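Local coordinates for protein CRISPR system Cmr subunit Cmr1-1 (PDB 4W8Z) that binds RNA and, together with Cmr6, caps the elongated type III-B Cmr ribonucleoprotein complex of a CRISPR antiviral immune system, at residues A[12-17]-A[166-171]; A[17-22]-A[118-123]; A[37-42]-A[78-83]; A[142-147]-A[179-184]; A[150-155]-A[298-303]. All coordinates share one frame; numbering follows the deposited sequence.

Contact 1. Residues A[12-17]-A[166-171]; sequences FEIESI and MKIVRA
Glu-13 N donates to Arg-170 O at 2.8 Å, a nearly straight bond (N-H...O 162°) in an antiparallel ladder that continues with Glu-15 N to Lys-167 O (2.8 Å). Val-169 N bonds to Glu-13 O at 3.0 Å, but the pairing moves on by one residue between Glu-13 and Ile-14, a beta bulge at Val-169. The same two residues also pair through their side chains: Glu-13 OE2 forms a salt bridge with Arg-170 NH1 at 3.2 Å, while OE1 is paired with Arg-128. Glu-13 and Arg-170 run alongside each other, their carboxylate and guanidinium planes 87° apart, so the pair lacks the coplanar fork of a two-pronged bridge. Glu-15, extended with CG opposite its backbone N (chi1 175°), lies across Val-169 at about a right angle; its OE1 is bound by Arg-126. On the other face, Phe-12 CD1 meets Ala-171 CB at 3.5 Å, and Ile-14 CD1 touches Met-166 SD at 3.9 Å. Strand 166-172 is an outer strand of the four-stranded sheet, strand 8-16 lies between it and strand 126-133, and helix 136-152 packs on the face bearing Phe-12 and Ile-168.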
# COMPACT_ATOMS: atom_id res chain seq x y z
N PHE A 12 -16.10 2.84 11.19
CA PHE A 12 -15.15 1.73 11.18
C PHE A 12 -14.18 1.78 12.36
O PHE A 12 -13.77 2.85 12.80
CB PHE A 12 -14.33 1.73 9.89
CG PHE A 12 -15.15 1.57 8.65
CD1 PHE A 12 -15.38 0.31 8.11
CD2 PHE A 12 -15.69 2.67 8.01
CE1 PHE A 12 -16.13 0.16 6.97
CE2 PHE A 12 -16.44 2.53 6.86
CZ PHE A 12 -16.66 1.27 6.34
N GLU A 13 -13.81 0.60 12.86
CA GLU A 13 -12.65 0.48 13.72
C GLU A 13 -11.61 -0.37 13.01
O GLU A 13 -11.86 -1.53 12.70
CB GLU A 13 -13.00 -0.14 15.07
CG GLU A 13 -13.22 0.86 16.19
CD GLU A 13 -13.06 0.24 17.56
OE1 GLU A 13 -13.89 0.54 18.46
OE2 GLU A 13 -12.10 -0.54 17.75
N ILE A 14 -10.45 0.22 12.72
CA ILE A 14 -9.37 -0.55 12.12
C ILE A 14 -8.26 -0.79 13.13
O ILE A 14 -8.10 -0.04 14.09
CB ILE A 14 -8.80 0.14 10.86
CG1 ILE A 14 -7.87 1.30 11.25
CG2 ILE A 14 -9.92 0.61 9.95
CD1 ILE A 14 -7.21 1.97 10.06
N GLU A 15 -7.52 -1.87 12.94
CA GLU A 15 -6.46 -2.26 13.86
C GLU A 15 -5.18 -2.53 13.09
O GLU A 15 -5.21 -3.08 11.98
CB GLU A 15 -6.89 -3.49 14.66
CG GLU A 15 -5.81 -4.05 15.58
CD GLU A 15 -6.27 -5.28 16.33
OE1 GLU A 15 -7.35 -5.24 16.96
OE2 GLU A 15 -5.55 -6.30 16.29
N SER A 16 -4.05 -2.13 13.66
CA SER A 16 -2.75 -2.39 13.06
C SER A 16 -2.37 -3.87 13.16
O SER A 16 -2.41 -4.46 14.24
CB SER A 16 -1.66 -1.53 13.71
OG SER A 16 -1.95 -0.16 13.55
N ILE A 17 -2.02 -4.47 12.03
CA ILE A 17 -1.49 -5.82 12.01
C ILE A 17 0.02 -5.78 12.19
O ILE A 17 0.60 -6.61 12.89
CB ILE A 17 -1.84 -6.54 10.70
CG1 ILE A 17 -3.34 -6.84 10.66
CG2 ILE A 17 -1.03 -7.81 10.55
CD1 ILE A 17 -3.84 -7.25 9.29
N MET A 166 -3.31 -2.88 7.89
CA MET A 166 -4.49 -2.73 8.72
C MET A 166 -5.53 -3.82 8.48
O MET A 166 -5.54 -4.47 7.44
CB MET A 166 -5.13 -1.36 8.47
CG MET A 166 -4.19 -0.20 8.73
SD MET A 166 -3.90 0.03 10.49
CE MET A 166 -2.37 0.95 10.46
N LYS A 167 -6.39 -4.02 9.47
CA LYS A 167 -7.57 -4.86 9.30
C LYS A 167 -8.76 -4.18 9.97
O LYS A 167 -8.59 -3.34 10.85
CB LYS A 167 -7.35 -6.26 9.89
CG LYS A 167 -7.49 -6.35 11.40
CD LYS A 167 -7.00 -7.70 11.89
CE LYS A 167 -7.81 -8.18 13.07
NZ LYS A 167 -7.54 -9.62 13.35
N ILE A 168 -9.97 -4.53 9.53
CA ILE A 168 -11.18 -4.00 10.14
C ILE A 168 -11.67 -4.95 11.23
O ILE A 168 -11.99 -6.10 10.95
CB ILE A 168 -12.30 -3.81 9.10
CG1 ILE A 168 -11.88 -2.77 8.06
CG2 ILE A 168 -13.60 -3.40 9.77
CD1 ILE A 168 -12.87 -2.61 6.92
N VAL A 169 -11.70 -4.48 12.47
CA VAL A 169 -12.15 -5.33 13.57
C VAL A 169 -13.67 -5.27 13.73
O VAL A 169 -14.31 -6.29 13.96
CB VAL A 169 -11.47 -4.96 14.91
CG1 VAL A 169 -10.08 -5.56 14.97
CG2 VAL A 169 -11.41 -3.45 15.10
N ARG A 170 -14.25 -4.08 13.62
CA ARG A 170 -15.70 -3.95 13.63
C ARG A 170 -16.14 -2.70 12.90
O ARG A 170 -15.40 -1.72 12.81
CB ARG A 170 -16.24 -3.95 15.05
CG ARG A 170 -15.98 -2.68 15.83
CD ARG A 170 -16.56 -2.79 17.23
NE ARG A 170 -15.99 -3.92 17.95
CZ ARG A 170 -14.90 -3.83 18.71
NH1 ARG A 170 -14.28 -2.67 18.85
NH2 ARG A 170 -14.44 -4.91 19.32
N ALA A 171 -17.36 -2.73 12.39
CA ALA A 171 -17.89 -1.65 11.58
C ALA A 171 -19.41 -1.64 11.56
O ALA A 171 -20.05 -2.62 11.93
CB ALA A 171 -17.34 -1.74 10.16

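Contact 2. Residues A[17-22]-A[118-123]; sequences ITSTHL and THYYPP
Tyr-120 has its ring beside Ser-19 and His-21, while the Tyr-121 ring lies against Leu-22. The extended backbone sends these two neighbouring side chains different ways, and the first torsions then set each ring's place: CG of Tyr-120 sits between its backbone N and carbonyl carbon (chi1 73°), whereas CG of Tyr-121 lies opposite its carbonyl carbon (chi1 -73°). His-21 and Tyr-120 have nearly parallel planes, 19° apart, but their centroids are separated by 5.5 Å and the rings barely overlap. The closer meeting is between His-21 CE1 and Tyr-120 CB, at 3.5 Å. Ser-19 brings CB and OG to the CE2 corner of Tyr-120, with OG 3.7 Å from CE2. Leu-22 crosses Tyr-121 at about a right angle, placing CD1 3.7 Å from ring atom CE2. Thr-20 and Tyr-121 make a single antiparallel bridge, not a ladder: Thr-20 N donates to Tyr-121 O at 2.7 Å, and Tyr-121 N returns a bond to Thr-20 O at 2.9 Å. It ties the loop after strand 8-16 to the chain leaving short strand 119-120. Pro-123 CB rests 3.4 Å from Ile-17 O. Thr-20 OG1 is hydrogen-bonded to Ser-16 OG, and the Tyr-121 ring meets Phe-127 edge-to-face. Chemically, two reciprocal backbone bonds fix the spacing, while aromatic and aliphatic carbon contacts supply the packing without a side-chain hydrogen bond across it.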
# COMPACT_ATOMS: atom_id res chain seq x y z
N ILE A 17 -2.02 -4.47 12.03
CA ILE A 17 -1.49 -5.82 12.01
C ILE A 17 0.02 -5.78 12.19
O ILE A 17 0.60 -6.61 12.89
CB ILE A 17 -1.84 -6.54 10.70
CG1 ILE A 17 -3.34 -6.84 10.66
CG2 ILE A 17 -1.03 -7.81 10.55
CD1 ILE A 17 -3.84 -7.25 9.29
N THR A 18 0.66 -4.79 11.57
CA THR A 18 2.09 -4.59 11.71
C THR A 18 2.38 -3.25 12.38
O THR A 18 1.49 -2.39 12.46
CB THR A 18 2.82 -4.64 10.35
OG1 THR A 18 2.18 -3.74 9.43
CG2 THR A 18 2.79 -6.05 9.78
N SER A 19 3.61 -3.07 12.85
CA SER A 19 4.03 -1.83 13.50
C SER A 19 3.70 -0.63 12.62
O SER A 19 4.00 -0.63 11.42
CB SER A 19 5.53 -1.86 13.80
OG SER A 19 5.88 -3.05 14.49
N THR A 20 3.07 0.38 13.21
CA THR A 20 2.60 1.53 12.45
C THR A 20 3.34 2.79 12.88
O THR A 20 3.50 3.04 14.07
CB THR A 20 1.08 1.73 12.63
OG1 THR A 20 0.38 0.58 12.13
CG2 THR A 20 0.60 2.96 11.87
N HIS A 21 3.80 3.57 11.90
CA HIS A 21 4.60 4.76 12.18
C HIS A 21 4.03 6.01 11.52
O HIS A 21 4.31 6.30 10.35
CB HIS A 21 6.04 4.53 11.73
CG HIS A 21 6.74 3.44 12.47
ND1 HIS A 21 7.60 3.69 13.52
CD2 HIS A 21 6.69 2.10 12.34
CE1 HIS A 21 8.06 2.54 13.99
NE2 HIS A 21 7.52 1.56 13.29
N LEU A 22 3.24 6.77 12.27
CA LEU A 22 2.62 7.98 11.76
C LEU A 22 3.52 9.17 12.04
O LEU A 22 3.51 9.72 13.14
CB LEU A 22 1.24 8.18 12.38
CG LEU A 22 0.36 6.92 12.30
CD1 LEU A 22 -1.02 7.16 12.89
CD2 LEU A 22 0.26 6.43 10.86
N THR A 118 10.68 8.02 19.24
CA THR A 118 10.72 7.29 20.50
C THR A 118 9.52 6.37 20.66
O THR A 118 9.59 5.35 21.35
CB THR A 118 10.80 8.25 21.71
OG1 THR A 118 9.91 9.35 21.50
CG2 THR A 118 12.21 8.77 21.88
N HIS A 119 8.41 6.74 20.02
CA HIS A 119 7.19 5.94 20.12
C HIS A 119 6.64 5.55 18.75
O HIS A 119 6.92 6.19 17.74
CB HIS A 119 6.13 6.69 20.91
CG HIS A 119 6.55 7.04 22.31
ND1 HIS A 119 7.42 8.07 22.59
CD2 HIS A 119 6.21 6.48 23.50
CE1 HIS A 119 7.60 8.13 23.90
NE2 HIS A 119 6.88 7.19 24.47
N TYR A 120 5.85 4.48 18.74
CA TYR A 120 5.19 4.01 17.53
C TYR A 120 3.85 3.39 17.91
O TYR A 120 3.49 3.35 19.09
CB TYR A 120 6.06 3.00 16.78
CG TYR A 120 6.16 1.63 17.43
CD1 TYR A 120 6.70 1.47 18.70
CD2 TYR A 120 5.73 0.49 16.77
CE1 TYR A 120 6.80 0.22 19.29
CE2 TYR A 120 5.83 -0.76 17.35
CZ TYR A 120 6.36 -0.89 18.60
OH TYR A 120 6.45 -2.14 19.17
N TYR A 121 3.11 2.91 16.92
CA TYR A 121 1.87 2.18 17.18
C TYR A 121 2.08 0.70 16.89
O TYR A 121 2.15 0.29 15.73
CB TYR A 121 0.72 2.73 16.34
CG TYR A 121 0.20 4.08 16.78
CD1 TYR A 121 -0.55 4.21 17.94
CD2 TYR A 121 0.45 5.22 16.03
CE1 TYR A 121 -1.03 5.44 18.34
CE2 TYR A 121 -0.03 6.46 16.42
CZ TYR A 121 -0.77 6.56 17.58
OH TYR A 121 -1.25 7.79 17.97
N PRO A 122 2.19 -0.11 17.96
CA PRO A 122 2.46 -1.55 17.81
C PRO A 122 1.23 -2.31 17.32
O PRO A 122 0.13 -1.76 17.39
CB PRO A 122 2.84 -1.97 19.23
CG PRO A 122 2.10 -1.03 20.10
CD PRO A 122 2.08 0.28 19.37
N PRO A 123 1.42 -3.53 16.80
CA PRO A 123 0.30 -4.38 16.39
C PRO A 123 -0.78 -4.45 17.47
O PRO A 123 -0.48 -4.74 18.62
CB PRO A 123 0.95 -5.75 16.18
CG PRO A 123 2.34 -5.42 15.77
CD PRO A 123 2.72 -4.17 16.52

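Contact 3. Residues A[37-42]-A[78-83]; sequences SIKGAM and VKISVT
Lys-39 passes over Ile-80 and Val-82 as a nearly straight chain. CB leaves the first turn of helix 38-54. CG then comes within 3.9 Å of Ile-80 CG2 and 4.2 Å of Val-82 CG2, so the aliphatic part slides past both side chains in the opposite direction to them. CD continues toward the strand backbone, and CE reaches Ile-80 O at 3.2 Å. At the tip, NZ is also 3.2 Å from Ile-80 O. The extended torsions after CG carry the ammonium group past the apolar branches to that carbonyl. This is helix-on-sheet packing in the ferredoxin-like architecture expected of a RAMP protein, with the start of helix 38-54 set against outer strand 79-84 of the four-stranded sheet; the axes of the short segments 38-42 and 79-83 come within 9.8 Å. Ser-37 occupies the N-cap, its OG accepting from Gly-40 N. One residue before Lys-39, Ile-38 CD1 meets Val-82 CG1 at 3.6 Å, their side chains set obliquely. Met-42 and Ile-80 instead reach tip to tip, CE to CD1 at 3.7 Å; the Met-42 chain bends at its last torsion (chi3 57°). Leu-149 from helix 136-152 packs against both Ile-38 and Met-42.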
# COMPACT_ATOMS: atom_id res chain seq x y z
N SER A 37 -1.24 9.48 5.65
CA SER A 37 -2.27 9.41 6.67
C SER A 37 -3.42 8.57 6.13
O SER A 37 -3.44 8.22 4.95
CB SER A 37 -2.76 10.81 7.05
OG SER A 37 -3.49 11.40 5.99
N ILE A 38 -4.38 8.26 6.99
CA ILE A 38 -5.56 7.52 6.55
C ILE A 38 -6.35 8.32 5.51
O ILE A 38 -6.75 7.78 4.48
CB ILE A 38 -6.47 7.16 7.74
CG1 ILE A 38 -5.71 6.24 8.70
CG2 ILE A 38 -7.75 6.51 7.26
CD1 ILE A 38 -6.58 5.68 9.81
N LYS A 39 -6.55 9.60 5.78
CA LYS A 39 -7.24 10.48 4.84
C LYS A 39 -6.48 10.57 3.53
O LYS A 39 -7.08 10.52 2.45
CB LYS A 39 -7.42 11.88 5.43
CG LYS A 39 -8.14 11.92 6.77
CD LYS A 39 -8.48 13.34 7.17
CE LYS A 39 -8.99 13.42 8.59
NZ LYS A 39 -9.30 14.82 8.98
N GLY A 40 -5.16 10.71 3.62
CA GLY A 40 -4.32 10.83 2.44
C GLY A 40 -4.28 9.56 1.61
O GLY A 40 -4.31 9.61 0.38
N ALA A 41 -4.22 8.42 2.29
CA ALA A 41 -4.18 7.13 1.61
C ALA A 41 -5.52 6.79 0.95
O ALA A 41 -5.54 6.17 -0.12
CB ALA A 41 -3.78 6.05 2.58
N MET A 42 -6.62 7.18 1.59
CA MET A 42 -7.95 7.01 1.01
C MET A 42 -8.04 7.79 -0.30
O MET A 42 -8.54 7.28 -1.31
CB MET A 42 -9.04 7.49 1.98
CG MET A 42 -9.35 6.51 3.10
SD MET A 42 -10.59 7.16 4.24
CE MET A 42 -11.94 7.47 3.11
N VAL A 78 -17.38 15.03 1.52
CA VAL A 78 -17.36 14.02 2.58
C VAL A 78 -16.53 14.52 3.76
O VAL A 78 -15.52 15.20 3.58
CB VAL A 78 -16.80 12.66 2.07
CG1 VAL A 78 -15.37 12.80 1.61
CG2 VAL A 78 -16.91 11.59 3.15
N LYS A 79 -16.97 14.19 4.98
CA LYS A 79 -16.22 14.51 6.18
C LYS A 79 -15.60 13.24 6.77
O LYS A 79 -16.32 12.32 7.17
CB LYS A 79 -17.12 15.19 7.22
CG LYS A 79 -16.41 15.55 8.51
CD LYS A 79 -17.40 15.93 9.60
CE LYS A 79 -16.70 16.21 10.92
NZ LYS A 79 -17.66 16.32 12.05
N ILE A 80 -14.28 13.20 6.83
CA ILE A 80 -13.57 12.04 7.36
C ILE A 80 -12.96 12.33 8.72
O ILE A 80 -12.13 13.23 8.85
CB ILE A 80 -12.45 11.58 6.41
CG1 ILE A 80 -13.01 11.32 5.01
CG2 ILE A 80 -11.75 10.34 6.96
CD1 ILE A 80 -11.95 11.12 3.95
N SER A 81 -13.36 11.57 9.73
CA SER A 81 -12.86 11.77 11.08
C SER A 81 -12.07 10.56 11.57
O SER A 81 -12.59 9.44 11.59
CB SER A 81 -14.01 12.07 12.04
OG SER A 81 -14.78 13.16 11.56
N VAL A 82 -10.82 10.79 11.95
CA VAL A 82 -9.96 9.71 12.41
C VAL A 82 -9.44 9.98 13.81
O VAL A 82 -8.70 10.94 14.03
CB VAL A 82 -8.75 9.50 11.47
CG1 VAL A 82 -8.01 8.23 11.83
CG2 VAL A 82 -9.18 9.47 10.01
N THR A 83 -9.84 9.16 14.77
CA THR A 83 -9.32 9.28 16.13
C THR A 83 -8.67 7.97 16.56
O THR A 83 -9.30 6.92 16.52
CB THR A 83 -10.42 9.67 17.14
OG1 THR A 83 -11.52 8.76 17.03
CG2 THR A 83 -10.92 11.09 16.88

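Contact 4. Residues A[142-147]-A[179-184]; sequences ATLSLW and LGLTTE
Leu-144 and Trp-147, three residues apart on helix 136-152, meet segment 179-184. In sequence order, Leu-144 comes first. Its CG lies opposite the carbonyl carbon (chi1 -81°), and the end of the side chain approaches the other segment more closely than its base does. The CD2 branch does the touching: it is 3.8 Å from Leu-179 CD1 and 4.2 Å from Leu-181 CD1. These two partners are met differently, since Leu-144 is oblique to Leu-179 but at about a right angle to Leu-181. Further on, Trp-147 leaves the helix toward the segment, and CG anti to the backbone N (chi1 -177°) extends the indole. This rotation presents the indole in two ways. Leu-181 CD1 lies over one ring face, whereas Thr-182 O lies at the indole edge and in its plane, 3.5 Å from Trp-147 NE1. Aliphatic packing and a polar edge are therefore brought together on one ring. The indole is also packed by Leu-176 and by Ser-194, Leu-195 and Val-198 of helix 188-206, while Leu-179 touches Val-201 of that helix.

On the facing segment, Gly-180 has positive phi (72°) and two backbone bonds lead back into the preceding turn. That geometry identifies a Schellman motif at the end of helix 174-178, after which the chain passes along helix 136-152. The contact is thus buried packing of a helix against a helix-terminating turn and the connection to helix 188-206.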
# COMPACT_ATOMS: atom_id res chain seq x y z
N ALA A 142 -16.32 6.91 -0.97
CA ALA A 142 -15.44 7.09 0.18
C ALA A 142 -15.17 5.75 0.86
O ALA A 142 -14.03 5.42 1.19
CB ALA A 142 -16.06 8.07 1.17
N THR A 143 -16.23 4.97 1.06
CA THR A 143 -16.12 3.67 1.71
C THR A 143 -15.33 2.68 0.86
O THR A 143 -14.50 1.92 1.38
CB THR A 143 -17.52 3.09 2.03
OG1 THR A 143 -18.03 3.74 3.20
CG2 THR A 143 -17.45 1.60 2.30
N LEU A 144 -15.56 2.69 -0.44
CA LEU A 144 -14.79 1.86 -1.36
C LEU A 144 -13.31 2.17 -1.25
O LEU A 144 -12.47 1.27 -1.22
CB LEU A 144 -15.28 2.05 -2.80
CG LEU A 144 -16.52 1.25 -3.17
CD1 LEU A 144 -17.12 1.76 -4.45
CD2 LEU A 144 -16.19 -0.23 -3.30
N SER A 145 -12.99 3.46 -1.18
CA SER A 145 -11.61 3.91 -1.00
C SER A 145 -10.99 3.32 0.26
O SER A 145 -9.91 2.73 0.21
CB SER A 145 -11.55 5.43 -0.93
OG SER A 145 -11.94 5.99 -2.17
N LEU A 146 -11.69 3.47 1.38
CA LEU A 146 -11.22 2.94 2.66
C LEU A 146 -11.10 1.42 2.62
O LEU A 146 -10.14 0.86 3.16
CB LEU A 146 -12.15 3.37 3.79
CG LEU A 146 -11.84 2.79 5.17
CD1 LEU A 146 -10.42 3.09 5.59
CD2 LEU A 146 -12.81 3.34 6.18
N TRP A 147 -12.08 0.77 2.00
CA TRP A 147 -12.02 -0.68 1.80
C TRP A 147 -10.74 -1.06 1.07
O TRP A 147 -10.07 -2.03 1.44
CB TRP A 147 -13.24 -1.17 1.01
CG TRP A 147 -13.26 -2.67 0.83
CD1 TRP A 147 -13.95 -3.57 1.59
CD2 TRP A 147 -12.55 -3.43 -0.16
NE1 TRP A 147 -13.73 -4.85 1.12
CE2 TRP A 147 -12.87 -4.79 0.06
CE3 TRP A 147 -11.69 -3.09 -1.21
CZ2 TRP A 147 -12.35 -5.81 -0.73
CZ3 TRP A 147 -11.17 -4.11 -1.99
CH2 TRP A 147 -11.50 -5.46 -1.75
N LEU A 179 -23.30 -3.35 -1.27
CA LEU A 179 -22.46 -3.81 -2.37
C LEU A 179 -22.12 -5.29 -2.29
O LEU A 179 -21.48 -5.84 -3.19
CB LEU A 179 -21.17 -2.99 -2.43
CG LEU A 179 -21.29 -1.47 -2.59
CD1 LEU A 179 -19.92 -0.86 -2.73
CD2 LEU A 179 -22.15 -1.13 -3.79
N GLY A 180 -22.54 -5.95 -1.21
CA GLY A 180 -22.26 -7.36 -1.02
C GLY A 180 -20.80 -7.63 -0.71
O GLY A 180 -20.27 -8.69 -1.05
N LEU A 181 -20.15 -6.68 -0.05
CA LEU A 181 -18.76 -6.84 0.34
C LEU A 181 -18.64 -7.22 1.81
O LEU A 181 -19.62 -7.20 2.55
CB LEU A 181 -17.97 -5.56 0.06
CG LEU A 181 -17.72 -5.31 -1.43
CD1 LEU A 181 -17.12 -3.94 -1.65
CD2 LEU A 181 -16.81 -6.40 -1.99
N THR A 182 -17.43 -7.59 2.23
CA THR A 182 -17.19 -8.03 3.59
C THR A 182 -16.22 -7.08 4.28
O THR A 182 -15.70 -6.16 3.66
CB THR A 182 -16.62 -9.46 3.63
OG1 THR A 182 -15.28 -9.46 3.11
CG2 THR A 182 -17.48 -10.41 2.82
N THR A 183 -15.98 -7.31 5.57
CA THR A 183 -15.02 -6.51 6.33
C THR A 183 -13.83 -7.36 6.71
O THR A 183 -12.92 -6.91 7.42
CB THR A 183 -15.66 -5.90 7.59
OG1 THR A 183 -16.31 -6.92 8.34
CG2 THR A 183 -16.67 -4.84 7.21
N GLU A 184 -13.82 -8.60 6.23
CA GLU A 184 -12.73 -9.53 6.47
C GLU A 184 -12.75 -10.62 5.41
O GLU A 184 -13.79 -10.91 4.82
CB GLU A 184 -12.83 -10.13 7.87
CG GLU A 184 -14.09 -10.94 8.12
CD GLU A 184 -15.32 -10.07 8.35
OE1 GLU A 184 -15.29 -9.24 9.28
OE2 GLU A 184 -16.30 -10.20 7.58

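Contact 5. Residues A[150-155]-A[298-303]; sequences VSLGSV and RIIKFF
Arg-298 and Ile-300 both point from strand 294-302 toward the end of helix 136-152, but they present very different groups to it. Arg-298 starts with CG opposite its backbone N (chi1 -180°) and bends at chi3 (61°), laying its guanidinium across the turn of backbone at 151-153. Leu-152 CA sits over one face of that group, 3.9 Å above its plane and displaced toward the rim. Ser-151 O is also over a face, 2.9 Å from NH1; the angle is poor for a hydrogen bond. The same reservation applies to Gly-153 O, 3.0 Å from NH2. These carbonyls would probably favour the positive charge electrostatically even without well-directed bonds.

The contact connects the helix of the N-terminal RAMP-family region with a strand of the C-terminal Cmr1-like region, close to the centre of the chain. Strand 294-302 pairs on its two sides with strands 226-231 and 284-291. Beside the arginine, Ile-300 provides an apolar approach: its CD1 comes to 4.3 Å from Leu-152 CB. Trp-45 of helix 38-54 and Val-228 of strand 226-231 touch both Leu-152 and Ile-300, and Val-289 packs against Arg-298.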
# COMPACT_ATOMS: atom_id res chain seq x y z
N VAL A 150 -7.52 -0.68 3.24
CA VAL A 150 -7.31 -1.77 4.18
C VAL A 150 -6.95 -3.07 3.46
O VAL A 150 -6.12 -3.84 3.93
CB VAL A 150 -8.57 -1.99 5.06
CG1 VAL A 150 -8.38 -3.17 6.00
CG2 VAL A 150 -8.89 -0.73 5.84
N SER A 151 -7.57 -3.29 2.30
CA SER A 151 -7.38 -4.54 1.56
C SER A 151 -6.05 -4.64 0.80
O SER A 151 -5.46 -5.72 0.72
CB SER A 151 -8.53 -4.73 0.58
OG SER A 151 -9.76 -4.88 1.28
N LEU A 152 -5.58 -3.52 0.26
CA LEU A 152 -4.38 -3.54 -0.58
C LEU A 152 -3.31 -2.54 -0.14
O LEU A 152 -2.15 -2.62 -0.57
CB LEU A 152 -4.75 -3.28 -2.04
CG LEU A 152 -5.82 -4.17 -2.66
CD1 LEU A 152 -6.39 -3.50 -3.89
CD2 LEU A 152 -5.26 -5.54 -3.02
N GLY A 153 -3.68 -1.59 0.70
CA GLY A 153 -2.77 -0.53 1.08
C GLY A 153 -2.25 -0.65 2.50
O GLY A 153 -2.17 -1.74 3.06
N SER A 154 -1.92 0.50 3.07
CA SER A 154 -1.32 0.62 4.39
C SER A 154 -1.02 2.10 4.63
O SER A 154 -1.15 2.91 3.72
CB SER A 154 -0.04 -0.21 4.50
OG SER A 154 0.81 0.06 3.40
N VAL A 155 -0.63 2.45 5.85
CA VAL A 155 -0.37 3.85 6.18
C VAL A 155 0.92 4.06 6.98
O VAL A 155 1.38 3.17 7.69
CB VAL A 155 -1.54 4.47 6.98
CG1 VAL A 155 -2.82 4.45 6.16
CG2 VAL A 155 -1.73 3.72 8.28
N ARG A 298 1.41 -10.04 1.56
CA ARG A 298 0.67 -9.46 0.44
C ARG A 298 1.58 -8.63 -0.45
O ARG A 298 2.30 -7.76 0.04
CB ARG A 298 -0.49 -8.60 0.95
CG ARG A 298 -1.32 -7.96 -0.16
CD ARG A 298 -2.46 -7.15 0.41
NE ARG A 298 -1.97 -6.06 1.25
CZ ARG A 298 -2.53 -5.69 2.40
NH1 ARG A 298 -3.60 -6.33 2.85
NH2 ARG A 298 -2.02 -4.69 3.10
N ILE A 299 1.53 -8.89 -1.75
CA ILE A 299 2.34 -8.15 -2.71
C ILE A 299 1.45 -7.52 -3.78
O ILE A 299 0.57 -8.18 -4.33
CB ILE A 299 3.37 -9.06 -3.40
CG1 ILE A 299 4.33 -9.63 -2.37
CG2 ILE A 299 4.14 -8.30 -4.46
CD1 ILE A 299 4.45 -11.13 -2.44
N ILE A 300 1.65 -6.23 -4.06
CA ILE A 300 0.95 -5.61 -5.17
C ILE A 300 1.93 -4.93 -6.12
O ILE A 300 2.88 -4.27 -5.70
CB ILE A 300 -0.12 -4.60 -4.67
CG1 ILE A 300 -0.88 -3.99 -5.85
CG2 ILE A 300 0.50 -3.52 -3.80
CD1 ILE A 300 -2.20 -3.35 -5.48
N LYS A 301 1.72 -5.14 -7.42
CA LYS A 301 2.57 -4.56 -8.47
C LYS A 301 1.78 -3.65 -9.40
O LYS A 301 0.78 -4.08 -9.99
CB LYS A 301 3.25 -5.68 -9.26
CG LYS A 301 4.40 -6.35 -8.53
CD LYS A 301 4.86 -7.63 -9.21
CE LYS A 301 3.90 -8.76 -8.93
NZ LYS A 301 4.43 -10.08 -9.39
N PHE A 302 2.21 -2.40 -9.55
CA PHE A 302 1.47 -1.41 -10.34
C PHE A 302 2.06 -1.17 -11.73
O PHE A 302 3.19 -0.69 -11.84
CB PHE A 302 1.41 -0.07 -9.60
CG PHE A 302 0.65 -0.12 -8.31
CD1 PHE A 302 -0.73 -0.11 -8.31
CD2 PHE A 302 1.33 -0.15 -7.10
CE1 PHE A 302 -1.43 -0.15 -7.12
CE2 PHE A 302 0.63 -0.19 -5.91
CZ PHE A 302 -0.75 -0.19 -5.92
N PHE A 303 1.30 -1.45 -12.78
CA PHE A 303 1.79 -1.25 -14.14
C PHE A 303 1.14 -0.03 -14.78
O PHE A 303 -0.08 0.03 -14.90
CB PHE A 303 1.53 -2.50 -14.99
CG PHE A 303 2.07 -3.77 -14.39
CD1 PHE A 303 3.44 -3.98 -14.29
CD2 PHE A 303 1.21 -4.76 -13.93
CE1 PHE A 303 3.94 -5.15 -13.74
CE2 PHE A 303 1.71 -5.93 -13.38
CZ PHE A 303 3.07 -6.12 -13.29

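In the fold
Contacts 1 and 3 engage the two outer strands of one four-stranded sheet, but contact 1, partly buried, extends it by backbone pairing and ion pairs, whereas contact 3 packs a helix on it through aliphatic side chains at the surface. Contact 2, also partly buried, shares Ile-17 with contact 1 and has just one bridge, in the loop beyond the strand. Contacts 4 and 5 are both buried and use successive parts of helix 136-152: the former is chiefly apolar, while the latter, whose centre lies about 4 Å from the centre of the chain, places a guanidinium near carbonyls. Val-150 and Val-155 of contact 5 touch Met-166 of contact 1; Met-42 links contact 3 to contact 4.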